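Local structure of nicotinate phosphoribosyltransferase (Porphyromonas gingivalis, 2IM5) at residues A[45-50]-A[95-100]; A[125-130]-A[343-348]; A[160-165]-A[332-337]; A[174-179]-A[192-197]; A[198-201]-A[206-209]. The protein probably catalyses the ATP-coupled condensation of nicotinate with 5-phosphoribosyl 1-diphosphate to give nicotinate ribonucleotide, a step of NAD(+) biosynthesis. All coordinates share one frame; numbering follows the deposited sequence.

Contact 1. Residues A[45-50]-A[95-100]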
# COMPACT_ATOMS: atom_id res chain seq x y z
N GLU A 45 -9.68 25.68 -8.98
CA GLU A 45 -8.64 26.30 -8.16
C GLU A 45 -7.98 25.26 -7.28
O GLU A 45 -6.79 25.36 -6.99
CB GLU A 45 -9.20 27.45 -7.32
CG GLU A 45 -9.90 27.06 -6.04
CD GLU A 45 -10.18 28.27 -5.15
OE1 GLU A 45 -9.21 28.95 -4.75
OE2 GLU A 45 -11.37 28.53 -4.86
N PHE A 46 -8.74 24.25 -6.85
CA PHE A 46 -8.16 23.18 -6.04
C PHE A 46 -7.24 22.39 -6.96
O PHE A 46 -6.11 22.05 -6.59
CB PHE A 46 -9.25 22.25 -5.49
CG PHE A 46 -8.71 21.20 -4.57
CD1 PHE A 46 -8.37 21.51 -3.25
CD2 PHE A 46 -8.51 19.89 -5.01
CE1 PHE A 46 -7.83 20.55 -2.39
CE2 PHE A 46 -7.98 18.92 -4.17
CZ PHE A 46 -7.64 19.25 -2.85
N ALA A 47 -7.71 22.10 -8.17
CA ALA A 47 -6.92 21.36 -9.14
C ALA A 47 -5.60 22.07 -9.36
O ALA A 47 -4.55 21.45 -9.49
CB ALA A 47 -7.68 21.25 -10.46
N GLU A 48 -5.65 23.40 -9.38
CA GLU A 48 -4.45 24.19 -9.58
C GLU A 48 -3.52 24.07 -8.37
O GLU A 48 -2.30 24.08 -8.51
CB GLU A 48 -4.82 25.65 -9.82
CG GLU A 48 -3.65 26.50 -10.26
CD GLU A 48 -2.86 25.87 -11.40
OE1 GLU A 48 -3.49 25.44 -12.40
OE2 GLU A 48 -1.62 25.80 -11.29
N LEU A 49 -4.10 23.95 -7.18
CA LEU A 49 -3.29 23.79 -5.98
C LEU A 49 -2.56 22.45 -6.07
O LEU A 49 -1.40 22.34 -5.68
CB LEU A 49 -4.18 23.80 -4.73
CG LEU A 49 -4.85 25.12 -4.37
CD1 LEU A 49 -5.72 24.93 -3.15
CD2 LEU A 49 -3.78 26.17 -4.11
N VAL A 50 -3.24 21.44 -6.59
CA VAL A 50 -2.65 20.12 -6.73
C VAL A 50 -1.51 20.17 -7.73
O VAL A 50 -0.42 19.64 -7.47
CB VAL A 50 -3.70 19.09 -7.20
CG1 VAL A 50 -3.03 17.75 -7.48
CG2 VAL A 50 -4.77 18.93 -6.14
N VAL A 95 2.36 13.59 -15.13
CA VAL A 95 1.08 13.73 -14.43
C VAL A 95 0.15 14.78 -15.03
O VAL A 95 0.56 15.91 -15.29
CB VAL A 95 1.34 14.11 -12.96
CG1 VAL A 95 0.04 14.16 -12.19
CG2 VAL A 95 2.31 13.13 -12.33
N THR A 96 -1.12 14.41 -15.21
CA THR A 96 -2.12 15.33 -15.75
C THR A 96 -3.28 15.46 -14.77
O THR A 96 -3.93 14.48 -14.42
CB THR A 96 -2.69 14.85 -17.10
OG1 THR A 96 -1.62 14.75 -18.06
CG2 THR A 96 -3.73 15.83 -17.63
N VAL A 97 -3.54 16.69 -14.33
CA VAL A 97 -4.61 16.96 -13.38
C VAL A 97 -5.72 17.76 -14.06
O VAL A 97 -5.44 18.68 -14.84
CB VAL A 97 -4.11 17.78 -12.18
CG1 VAL A 97 -5.25 18.02 -11.20
CG2 VAL A 97 -2.96 17.05 -11.51
N SER A 98 -6.96 17.41 -13.78
CA SER A 98 -8.08 18.13 -14.35
C SER A 98 -9.39 17.79 -13.65
O SER A 98 -9.47 16.86 -12.86
CB SER A 98 -8.22 17.79 -15.84
OG SER A 98 -8.53 16.42 -16.00
N ILE A 99 -10.41 18.59 -13.95
CA ILE A 99 -11.74 18.37 -13.39
C ILE A 99 -12.49 17.78 -14.57
O ILE A 99 -12.56 18.40 -15.62
CB ILE A 99 -12.41 19.71 -12.98
CG1 ILE A 99 -11.51 20.47 -12.01
CG2 ILE A 99 -13.77 19.43 -12.36
CD1 ILE A 99 -11.23 19.73 -10.71
N ASP A 100 -13.03 16.57 -14.41
CA ASP A 100 -13.74 15.93 -15.52
C ASP A 100 -15.08 16.56 -15.82
O ASP A 100 -15.49 17.54 -15.19
CB ASP A 100 -13.92 14.42 -15.27
CG ASP A 100 -14.76 14.12 -14.05
OD1 ASP A 100 -15.67 14.92 -13.73
OD2 ASP A 100 -14.53 13.07 -13.40
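Val-97 reaches from its strand to the helix bearing Ala-47 and Val-50, and its two methyl branches divide the work. Its CB points at the helix and forks there. CG1, anti to the backbone N (chi1 -179°), comes down beside Ala-47, with its tip 3.9 Å from Ala-47 O and 4.1 Å from Ala-47 CB. CG2 takes the other direction and meets CG1 of Val-50 at 4.1 Å, the two valine side chains crossing at a slant one helical turn further on. Two residues along the strand, Ile-99 leaves the backbone at a less direct angle, but its chain bends back and CD1 ends 3.9 Å from Ala-47 CB. The small alanine thus fits between the ends of two branched side chains. The segment axes come within 8.1 Å. Contact is entirely van der Waals. Beyond it, Val-97 also packs on Ile-54 of the same helix and Leu-105 of the next strand, while Val-50 touches Leu-130 of helix 120-134. Running nearly antiparallel, at 166°, the segments form an alpha+beta arrangement, a helix laid on an antiparallel sheet at an outermost strand, in the family's N-terminal domain.

Contact 2. Residues A[125-130]-A[343-348]; sequences AVISEL and EPLNIV
Ile-347 sets CG1 between its backbone N and carbonyl carbon (chi1 54°) and then runs out extended, which carries CD1 across to the helix and Ile-127. There it meets CG2, the branch that Ile-127 holds anti to its own backbone N, at 4.1 Å, with the two isoleucines slanting past each other. Leu-345 is the second apolar finger. Its chain is also extended beyond CG (chi2 -179°), and CD1 lies against the helix backbone, 4.0 Å from Ser-128 CA and 4.4 Å from Ile-127 CG2. The branch methyl of Ile-127 is therefore shared by both partners. Through these residues helix 120-134 packs against the beginning of strand 347-355, a strand of the antiparallel sheet beside strand 29-36; more than 200 residues of chain, including the parallel sheet, intervene between the two segments. Phe-34 of strand 29-36 lies against both isoleucines, and Leu-124 closes on Ile-347 from the helix. Beside the apolar patch the contact turns polar through one water. It donates to Ser-128 OG at 2.8 Å and accepts from the backbone N of Leu-345 at 3.1 Å, which satisfies a peptide N-H just before the strand begins. Ser-128 OG itself is hydrogen-bonded to Arg-170 O, its stronger partner, while Tyr-132 OH, one turn further along the helix, binds Glu-343 O.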
# COMPACT_ATOMS: atom_id res chain seq x y z
N ALA A 125 -1.36 11.66 -0.52
CA ALA A 125 -1.08 12.36 0.73
C ALA A 125 -1.21 13.87 0.52
O ALA A 125 -1.68 14.59 1.39
CB ALA A 125 0.32 12.03 1.23
N VAL A 126 -0.78 14.34 -0.65
CA VAL A 126 -0.86 15.75 -0.98
C VAL A 126 -2.32 16.19 -1.12
O VAL A 126 -2.71 17.22 -0.58
CB VAL A 126 -0.12 16.06 -2.29
CG1 VAL A 126 -0.55 17.43 -2.84
CG2 VAL A 126 1.37 16.06 -2.04
N ILE A 127 -3.11 15.40 -1.84
CA ILE A 127 -4.52 15.73 -2.03
C ILE A 127 -5.23 15.77 -0.68
O ILE A 127 -6.02 16.68 -0.41
CB ILE A 127 -5.21 14.70 -2.95
CG1 ILE A 127 -4.71 14.90 -4.38
CG2 ILE A 127 -6.72 14.83 -2.86
CD1 ILE A 127 -5.26 13.89 -5.35
N SER A 128 -4.95 14.79 0.16
CA SER A 128 -5.57 14.72 1.47
C SER A 128 -5.23 15.95 2.31
O SER A 128 -6.13 16.61 2.83
CB SER A 128 -5.14 13.44 2.19
OG SER A 128 -5.78 13.34 3.45
N GLU A 129 -3.95 16.26 2.44
CA GLU A 129 -3.54 17.41 3.23
C GLU A 129 -4.08 18.72 2.66
O GLU A 129 -4.57 19.57 3.41
CB GLU A 129 -2.01 17.47 3.36
CG GLU A 129 -1.51 18.62 4.23
CD GLU A 129 -0.13 18.38 4.83
OE1 GLU A 129 0.42 19.33 5.43
OE2 GLU A 129 0.40 17.25 4.71
N LEU A 130 -3.99 18.89 1.34
CA LEU A 130 -4.49 20.10 0.68
C LEU A 130 -5.97 20.27 0.92
O LEU A 130 -6.44 21.38 1.13
CB LEU A 130 -4.28 20.04 -0.83
CG LEU A 130 -2.94 20.42 -1.46
CD1 LEU A 130 -3.07 20.30 -2.98
CD2 LEU A 130 -2.56 21.85 -1.07
N GLU A 343 -13.64 13.68 8.72
CA GLU A 343 -13.61 12.32 8.21
C GLU A 343 -12.60 12.14 7.08
O GLU A 343 -12.38 13.05 6.28
CB GLU A 343 -15.00 11.92 7.73
CG GLU A 343 -15.56 12.78 6.59
CD GLU A 343 -15.73 14.25 6.97
OE1 GLU A 343 -14.73 14.99 6.96
OE2 GLU A 343 -16.87 14.65 7.29
N PRO A 344 -11.96 10.96 7.02
CA PRO A 344 -10.97 10.66 5.98
C PRO A 344 -11.58 10.68 4.59
O PRO A 344 -12.76 10.36 4.42
CB PRO A 344 -10.49 9.26 6.36
CG PRO A 344 -10.70 9.22 7.85
CD PRO A 344 -12.04 9.87 8.00
N LEU A 345 -10.78 11.05 3.60
CA LEU A 345 -11.25 11.07 2.22
C LEU A 345 -11.24 9.64 1.72
O LEU A 345 -10.42 8.83 2.15
CB LEU A 345 -10.32 11.90 1.33
CG LEU A 345 -10.33 13.42 1.51
CD1 LEU A 345 -9.36 14.05 0.53
CD2 LEU A 345 -11.74 13.94 1.28
N ASN A 346 -12.17 9.31 0.83
CA ASN A 346 -12.23 7.96 0.29
C ASN A 346 -11.61 7.98 -1.10
O ASN A 346 -12.31 7.86 -2.11
CB ASN A 346 -13.68 7.49 0.24
CG ASN A 346 -13.80 6.04 -0.20
OD1 ASN A 346 -12.86 5.26 -0.06
ND2 ASN A 346 -14.96 5.68 -0.72
N ILE A 347 -10.29 8.13 -1.13
CA ILE A 347 -9.55 8.21 -2.39
C ILE A 347 -8.50 7.13 -2.61
O ILE A 347 -7.90 6.61 -1.67
CB ILE A 347 -8.84 9.58 -2.50
CG1 ILE A 347 -7.99 9.82 -1.25
CG2 ILE A 347 -9.87 10.69 -2.66
CD1 ILE A 347 -7.19 11.10 -1.29
N VAL A 348 -8.27 6.81 -3.88
CA VAL A 348 -7.27 5.82 -4.27
C VAL A 348 -6.68 6.25 -5.61
O VAL A 348 -7.23 7.12 -6.29
CB VAL A 348 -7.87 4.39 -4.43
CG1 VAL A 348 -8.38 3.88 -3.10
CG2 VAL A 348 -9.00 4.40 -5.46
O HOH W 1 -7.76 11.37 3.90

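Contact 3. Residues A[160-165]-A[332-337]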
# COMPACT_ATOMS: atom_id res chain seq x y z
N ALA A 160 -0.34 -6.76 20.79
CA ALA A 160 -0.80 -6.85 19.42
C ALA A 160 0.22 -6.20 18.49
O ALA A 160 0.29 -4.97 18.40
CB ALA A 160 -2.16 -6.15 19.29
N THR A 161 1.02 -7.03 17.82
CA THR A 161 2.04 -6.55 16.89
C THR A 161 1.37 -5.79 15.75
O THR A 161 0.55 -6.36 15.03
CB THR A 161 2.84 -7.72 16.29
OG1 THR A 161 3.49 -8.43 17.34
CG2 THR A 161 3.89 -7.20 15.30
N PHE A 162 1.73 -4.53 15.57
CA PHE A 162 1.12 -3.73 14.51
C PHE A 162 2.10 -2.77 13.86
O PHE A 162 3.15 -2.44 14.42
CB PHE A 162 -0.08 -2.95 15.06
CG PHE A 162 0.30 -1.74 15.88
CD1 PHE A 162 0.30 -0.47 15.30
CD2 PHE A 162 0.67 -1.87 17.21
CE1 PHE A 162 0.66 0.65 16.04
CE2 PHE A 162 1.04 -0.76 17.96
CZ PHE A 162 1.04 0.51 17.37
N SER A 163 1.74 -2.32 12.66
CA SER A 163 2.54 -1.37 11.90
C SER A 163 1.64 -0.23 11.46
O SER A 163 0.42 -0.42 11.32
CB SER A 163 3.14 -2.05 10.65
OG SER A 163 4.08 -3.06 10.98
N ILE A 164 2.23 0.94 11.26
CA ILE A 164 1.48 2.12 10.83
C ILE A 164 1.45 2.18 9.30
O ILE A 164 2.49 2.37 8.66
CB ILE A 164 2.15 3.41 11.37
CG1 ILE A 164 2.30 3.31 12.89
CG2 ILE A 164 1.33 4.64 10.98
CD1 ILE A 164 3.12 4.42 13.52
N PHE A 165 0.26 2.00 8.72
CA PHE A 165 0.05 2.02 7.27
C PHE A 165 -0.94 3.12 6.86
O PHE A 165 -1.76 2.89 5.97
CB PHE A 165 -0.59 0.70 6.79
CG PHE A 165 0.29 -0.51 6.86
CD1 PHE A 165 1.63 -0.42 7.21
CD2 PHE A 165 -0.24 -1.76 6.55
CE1 PHE A 165 2.44 -1.56 7.24
CE2 PHE A 165 0.56 -2.91 6.57
CZ PHE A 165 1.90 -2.80 6.92
N THR A 332 -5.77 4.60 8.53
CA THR A 332 -6.52 5.82 8.79
C THR A 332 -6.98 6.02 10.24
O THR A 332 -7.09 7.16 10.70
CB THR A 332 -7.73 5.92 7.83
OG1 THR A 332 -8.14 7.29 7.73
CG2 THR A 332 -8.89 5.08 8.32
N ASN A 333 -7.25 4.94 10.97
CA ASN A 333 -7.67 5.08 12.36
C ASN A 333 -6.60 5.79 13.18
O ASN A 333 -6.90 6.42 14.19
CB ASN A 333 -7.95 3.72 12.98
CG ASN A 333 -8.23 3.81 14.48
OD1 ASN A 333 -7.31 3.88 15.29
ND2 ASN A 333 -9.51 3.82 14.84
N LEU A 334 -5.35 5.70 12.74
CA LEU A 334 -4.25 6.33 13.44
C LEU A 334 -3.84 7.68 12.85
O LEU A 334 -3.62 8.64 13.58
CB LEU A 334 -3.02 5.41 13.44
CG LEU A 334 -3.12 4.05 14.14
CD1 LEU A 334 -1.82 3.27 13.97
CD2 LEU A 334 -3.41 4.26 15.62
N THR A 335 -3.76 7.76 11.52
CA THR A 335 -3.31 8.98 10.86
C THR A 335 -4.38 10.01 10.52
O THR A 335 -4.05 11.11 10.08
CB THR A 335 -2.55 8.64 9.58
OG1 THR A 335 -3.47 8.04 8.65
CG2 THR A 335 -1.42 7.65 9.87
N ASN A 336 -5.64 9.66 10.69
CA ASN A 336 -6.70 10.61 10.40
C ASN A 336 -7.86 10.39 11.35
O ASN A 336 -8.91 9.87 10.97
CB ASN A 336 -7.18 10.48 8.95
CG ASN A 336 -7.88 11.73 8.46
OD1 ASN A 336 -8.52 12.43 9.25
ND2 ASN A 336 -7.78 12.00 7.16
N ASP A 337 -7.65 10.79 12.60
CA ASP A 337 -8.65 10.66 13.67
C ASP A 337 -8.41 11.90 14.54
O ASP A 337 -8.12 11.80 15.74
CB ASP A 337 -8.40 9.36 14.44
CG ASP A 337 -9.39 9.16 15.57
OD1 ASP A 337 -10.51 9.72 15.51
OD2 ASP A 337 -9.05 8.41 16.52
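Leu-334 pushes one methyl, CD1, between Phe-162 and Ile-164, two residues whose side chains stand on the same strand. CD1 approaches CE1 of the Phe-162 ring at 4.2 Å, on a slanting path, and lies 4.3 Å from Ile-164 CG1. The other branch of Ile-164, CG2, touches CG2 of Thr-335 at 4.2 Å, and the isoleucine thereby serves two successive residues of the short helix. Leu-334 has CG anti to its carbonyl carbon (chi1 -62°) with CD1 extended beyond, which brings this methyl out to the strand. The ring of Phe-162 meets the carbonyl oxygen of Ala-160 in its own plane, at the edge: Ala-160 O is 3.3 Å from Phe-162 CD2. The bond of Thr-335 OG1 to Gly-166 O probably helps to hold the methyl toward Ile-164. The single turn of helix is closed by the bond from Asn-336 N to Thr-332 O, 2.9 Å, and Asn-336 ND2 ties its end to Arg-169 O and Tyr-132 OH. Further out, Leu-183 of helix 173-186 packs on both Ile-164 and Leu-334, and Met-155 of helix 141-157 packs on Phe-162. Strand 162-164 lies between strands 191-194 and 325-330 of the parallel sheet, and helix 332-335 follows directly on the latter. With only carbon atoms meeting across the interface, the fit depends on shape and on exclusion of water, while Thr-335 OG1 and Asn-336 ND2 find their partners in the surrounding chain.

Contact 4. Residues A[174-179]-A[192-197]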
# COMPACT_ATOMS: atom_id res chain seq x y z
N GLU A 174 2.23 16.41 9.46
CA GLU A 174 2.38 16.80 10.85
C GLU A 174 1.62 15.86 11.78
O GLU A 174 2.13 15.46 12.82
CB GLU A 174 1.90 18.24 11.03
CG GLU A 174 2.02 18.78 12.43
CD GLU A 174 1.74 20.26 12.48
OE1 GLU A 174 0.70 20.70 11.93
OE2 GLU A 174 2.56 20.99 13.07
N VAL A 175 0.39 15.52 11.41
CA VAL A 175 -0.39 14.60 12.24
C VAL A 175 0.24 13.19 12.25
O VAL A 175 0.38 12.59 13.31
CB VAL A 175 -1.85 14.52 11.76
CG1 VAL A 175 -2.56 13.36 12.43
CG2 VAL A 175 -2.56 15.83 12.05
N GLU A 176 0.61 12.67 11.08
CA GLU A 176 1.22 11.34 11.03
C GLU A 176 2.53 11.33 11.81
O GLU A 176 2.84 10.37 12.51
CB GLU A 176 1.49 10.86 9.59
CG GLU A 176 2.24 9.52 9.55
CD GLU A 176 2.48 8.95 8.13
OE1 GLU A 176 2.50 9.71 7.13
OE2 GLU A 176 2.67 7.71 8.04
N ASP A 177 3.29 12.41 11.69
CA ASP A 177 4.57 12.54 12.38
C ASP A 177 4.39 12.45 13.89
O ASP A 177 5.06 11.66 14.56
CB ASP A 177 5.23 13.87 12.02
CG ASP A 177 6.67 13.96 12.48
OD1 ASP A 177 7.04 13.29 13.47
OD2 ASP A 177 7.44 14.73 11.88
N ARG A 178 3.50 13.27 14.43
CA ARG A 178 3.25 13.28 15.87
C ARG A 178 2.64 11.97 16.36
O ARG A 178 3.02 11.47 17.42
CB ARG A 178 2.34 14.46 16.24
CG ARG A 178 2.05 14.58 17.74
CD ARG A 178 3.33 14.52 18.56
NE ARG A 178 3.05 14.50 20.00
CZ ARG A 178 3.96 14.21 20.93
NH1 ARG A 178 5.21 13.91 20.58
NH2 ARG A 178 3.62 14.21 22.21
N VAL A 179 1.71 11.42 15.60
CA VAL A 179 1.07 10.16 15.97
C VAL A 179 2.11 9.04 16.06
O VAL A 179 2.06 8.21 16.97
CB VAL A 179 -0.03 9.76 14.95
CG1 VAL A 179 -0.44 8.30 15.15
CG2 VAL A 179 -1.25 10.66 15.12
N PHE A 192 5.58 -2.62 15.56
CA PHE A 192 6.60 -3.26 14.73
C PHE A 192 7.38 -2.21 13.94
O PHE A 192 8.62 -2.23 13.90
CB PHE A 192 5.95 -4.24 13.76
CG PHE A 192 6.93 -4.92 12.85
CD1 PHE A 192 7.77 -5.92 13.34
CD2 PHE A 192 7.07 -4.53 11.52
CE1 PHE A 192 8.72 -6.51 12.52
CE2 PHE A 192 8.02 -5.11 10.70
CZ PHE A 192 8.85 -6.11 11.20
N GLY A 193 6.66 -1.30 13.29
CA GLY A 193 7.31 -0.27 12.51
C GLY A 193 6.30 0.54 11.72
O GLY A 193 5.11 0.52 12.03
N THR A 194 6.76 1.25 10.70
CA THR A 194 5.88 2.06 9.88
C THR A 194 6.19 1.89 8.39
O THR A 194 7.32 1.58 8.01
CB THR A 194 6.00 3.55 10.22
OG1 THR A 194 5.15 4.32 9.36
CG2 THR A 194 7.44 4.02 10.03
N SER A 195 5.17 2.10 7.58
CA SER A 195 5.31 1.99 6.14
C SER A 195 5.97 3.24 5.58
O SER A 195 6.62 3.19 4.53
CB SER A 195 3.94 1.77 5.51
OG SER A 195 4.04 1.60 4.12
N ASN A 196 5.81 4.36 6.29
CA ASN A 196 6.39 5.63 5.87
C ASN A 196 7.90 5.60 6.10
O ASN A 196 8.37 5.72 7.25
CB ASN A 196 5.77 6.78 6.66
CG ASN A 196 6.16 8.13 6.12
OD1 ASN A 196 7.34 8.42 5.91
ND2 ASN A 196 5.16 8.99 5.90
N VAL A 197 8.67 5.46 5.03
CA VAL A 197 10.13 5.37 5.14
C VAL A 197 10.77 6.59 5.79
O VAL A 197 11.70 6.46 6.59
CB VAL A 197 10.76 5.12 3.75
CG1 VAL A 197 12.26 4.86 3.90
CG2 VAL A 197 10.07 3.94 3.08
O HOH W 2 4.44 6.66 10.16
O HOH W 3 2.56 5.23 7.72
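Two waters side by side bridge Glu-176 and Thr-194, whose side-chain oxygens are too far apart to bond directly. One water donates to Glu-176 OE2 at 3.0 Å and lies 2.6 Å from Thr-194 OG1. The second also donates to Glu-176 OE2, over a distance so short that its exact length is doubtful, and stands 3.2 Å from Thr-194 OG1. The other carboxylate oxygen deals with Asn-196: ND2 donates to Glu-176 OE1 at 3.0 Å, a weak bond bent to 134°, with the carboxylate and amide planes 76° apart. Glu-176 reaches this far because CG is anti to the backbone N (chi1 175°) and the chain stays extended beyond it. Stronger polar partners lie outside both segments. OE1 is shared by Arg-170, in a salt bridge, and, weakly, Asn-196, while OE2 takes the two waters; Asn-196 ND2 is divided between Glu-176 and Asp-9 OD1. Thr-194 OG1 also accepts from Asn-196 N at 3.1 Å, making an ST turn where the strand ends. Asn-196 is in turn the N-cap of the following helix, its OD1 taking the backbone N of Leu-199. Water, turn and cap thus gather at the C-terminal end of the strand, in the buried seam between helix 173-186 and strand 191-194, the second and third elements of a beta-alpha-beta unit of the parallel sheet that opens with strand 162-164.

Contact 5. Residues A[198-201]-A[206-209]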
# COMPACT_ATOMS: atom_id res chain seq x y z
N HIS A 198 10.26 7.78 5.45
CA HIS A 198 10.77 9.02 6.02
C HIS A 198 10.60 9.08 7.55
O HIS A 198 11.54 9.42 8.28
CB HIS A 198 10.05 10.22 5.40
CG HIS A 198 10.19 11.48 6.19
ND1 HIS A 198 11.42 12.05 6.47
CD2 HIS A 198 9.26 12.28 6.77
CE1 HIS A 198 11.24 13.15 7.19
NE2 HIS A 198 9.94 13.31 7.38
N LEU A 199 9.41 8.75 8.02
CA LEU A 199 9.15 8.78 9.45
C LEU A 199 9.86 7.64 10.19
O LEU A 199 10.13 7.75 11.39
CB LEU A 199 7.65 8.76 9.72
CG LEU A 199 6.95 10.05 9.24
CD1 LEU A 199 5.47 9.99 9.55
CD2 LEU A 199 7.60 11.27 9.92
N ALA A 200 10.17 6.56 9.49
CA ALA A 200 10.87 5.44 10.11
C ALA A 200 12.30 5.92 10.34
O ALA A 200 12.92 5.63 11.36
CB ALA A 200 10.86 4.23 9.19
N HIS A 201 12.80 6.69 9.38
CA HIS A 201 14.14 7.24 9.45
C HIS A 201 14.20 8.25 10.59
O HIS A 201 15.05 8.16 11.48
CB HIS A 201 14.49 7.94 8.13
CG HIS A 201 15.81 8.65 8.15
ND1 HIS A 201 16.10 9.68 7.29
CD2 HIS A 201 16.91 8.47 8.91
CE1 HIS A 201 17.34 10.10 7.51
NE2 HIS A 201 17.85 9.38 8.49
N ARG A 206 11.57 0.57 12.42
CA ARG A 206 11.75 -0.34 11.30
C ARG A 206 10.74 0.05 10.23
O ARG A 206 9.67 0.59 10.55
CB ARG A 206 11.45 -1.79 11.72
CG ARG A 206 12.47 -2.45 12.63
CD ARG A 206 12.11 -3.92 12.84
NE ARG A 206 10.94 -4.08 13.70
CZ ARG A 206 10.99 -4.13 15.03
NH1 ARG A 206 12.15 -4.05 15.66
NH2 ARG A 206 9.87 -4.25 15.73
N VAL A 207 11.06 -0.20 8.96
CA VAL A 207 10.10 0.08 7.91
C VAL A 207 9.28 -1.19 7.82
O VAL A 207 9.78 -2.27 8.11
CB VAL A 207 10.77 0.36 6.54
CG1 VAL A 207 11.53 1.68 6.60
CG2 VAL A 207 11.70 -0.78 6.17
N SER A 208 8.02 -1.07 7.43
CA SER A 208 7.15 -2.23 7.35
C SER A 208 6.22 -2.15 6.14
O SER A 208 5.67 -1.09 5.84
CB SER A 208 6.33 -2.33 8.64
OG SER A 208 5.34 -3.34 8.57
N GLY A 209 6.04 -3.27 5.46
CA GLY A 209 5.17 -3.29 4.30
C GLY A 209 5.25 -4.59 3.52
O GLY A 209 6.09 -5.44 3.80
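Ala-200 turns its methyl to Val-207, the closest approach between residues 198-201 and 206-209. Along the helix, His-198 comes first and points away from the strand, its side chain touching Ser-6. Leu-199 packs instead against Glu-176, Asp-177 and Thr-180 of helix 173-186. Ala-200 is next and carries the contact: CB lies 3.7 Å from Val-207 CG1 and 4.1 Å from Arg-206 O, and it also rests on Thr-194 of the neighbouring strand. His-201 then turns away again, with its ring stacked on that of Phe-69. Only one residue of this helical turn therefore faces the strand, and its single methyl lets the backbones draw close, the CA atoms of Ala-200 and Val-207 being 5.8 Å apart. On the strand side, Val-207 holds CG1 beside its backbone N (chi1 -68°), from where this branch meets the alanine, while CG2 takes the crowded position between N and the carbonyl carbon. Leu-74 and Tyr-76 pack on Val-207 from a loop. Arg-206 directs its side chain elsewhere, into a cation-pi contact with Phe-192. Thr-194 N probably donates to Arg-206 O, tying the carbonyl that Ala-200 CB approaches into the sheet. Strand 191-194, helix 197-203 and the short, weakly bonded strand 206-207 make a compact beta-alpha-beta crossover, a parallel strand-helix alternation consistent with the TIM-barrel-like family of this region.

Overall arrangement
Contacts 1 to 4 are buried. Contacts 1 and 5 both lie at sheet edges, on outermost strands, but only contact 5 is partly open to solvent. Contacts 1 and 2 belong to the antiparallel sheet and meet where Leu-130 packs on Phe-46 and Val-50; contact 2 adds one water to an otherwise apolar interface. Contacts 3, 4 and 5 share the parallel sheet. Their strands 162-164, 191-194 and 206-207 are successive neighbours, probably linked by backbone hydrogen bonds such as Ile-164 O to Ser-195 N. Contacts 3 and 5 are apolar, while contact 4, between them, is polar and hydrated. Pro-344 against Thr-332 connects contact 2 with contact 3.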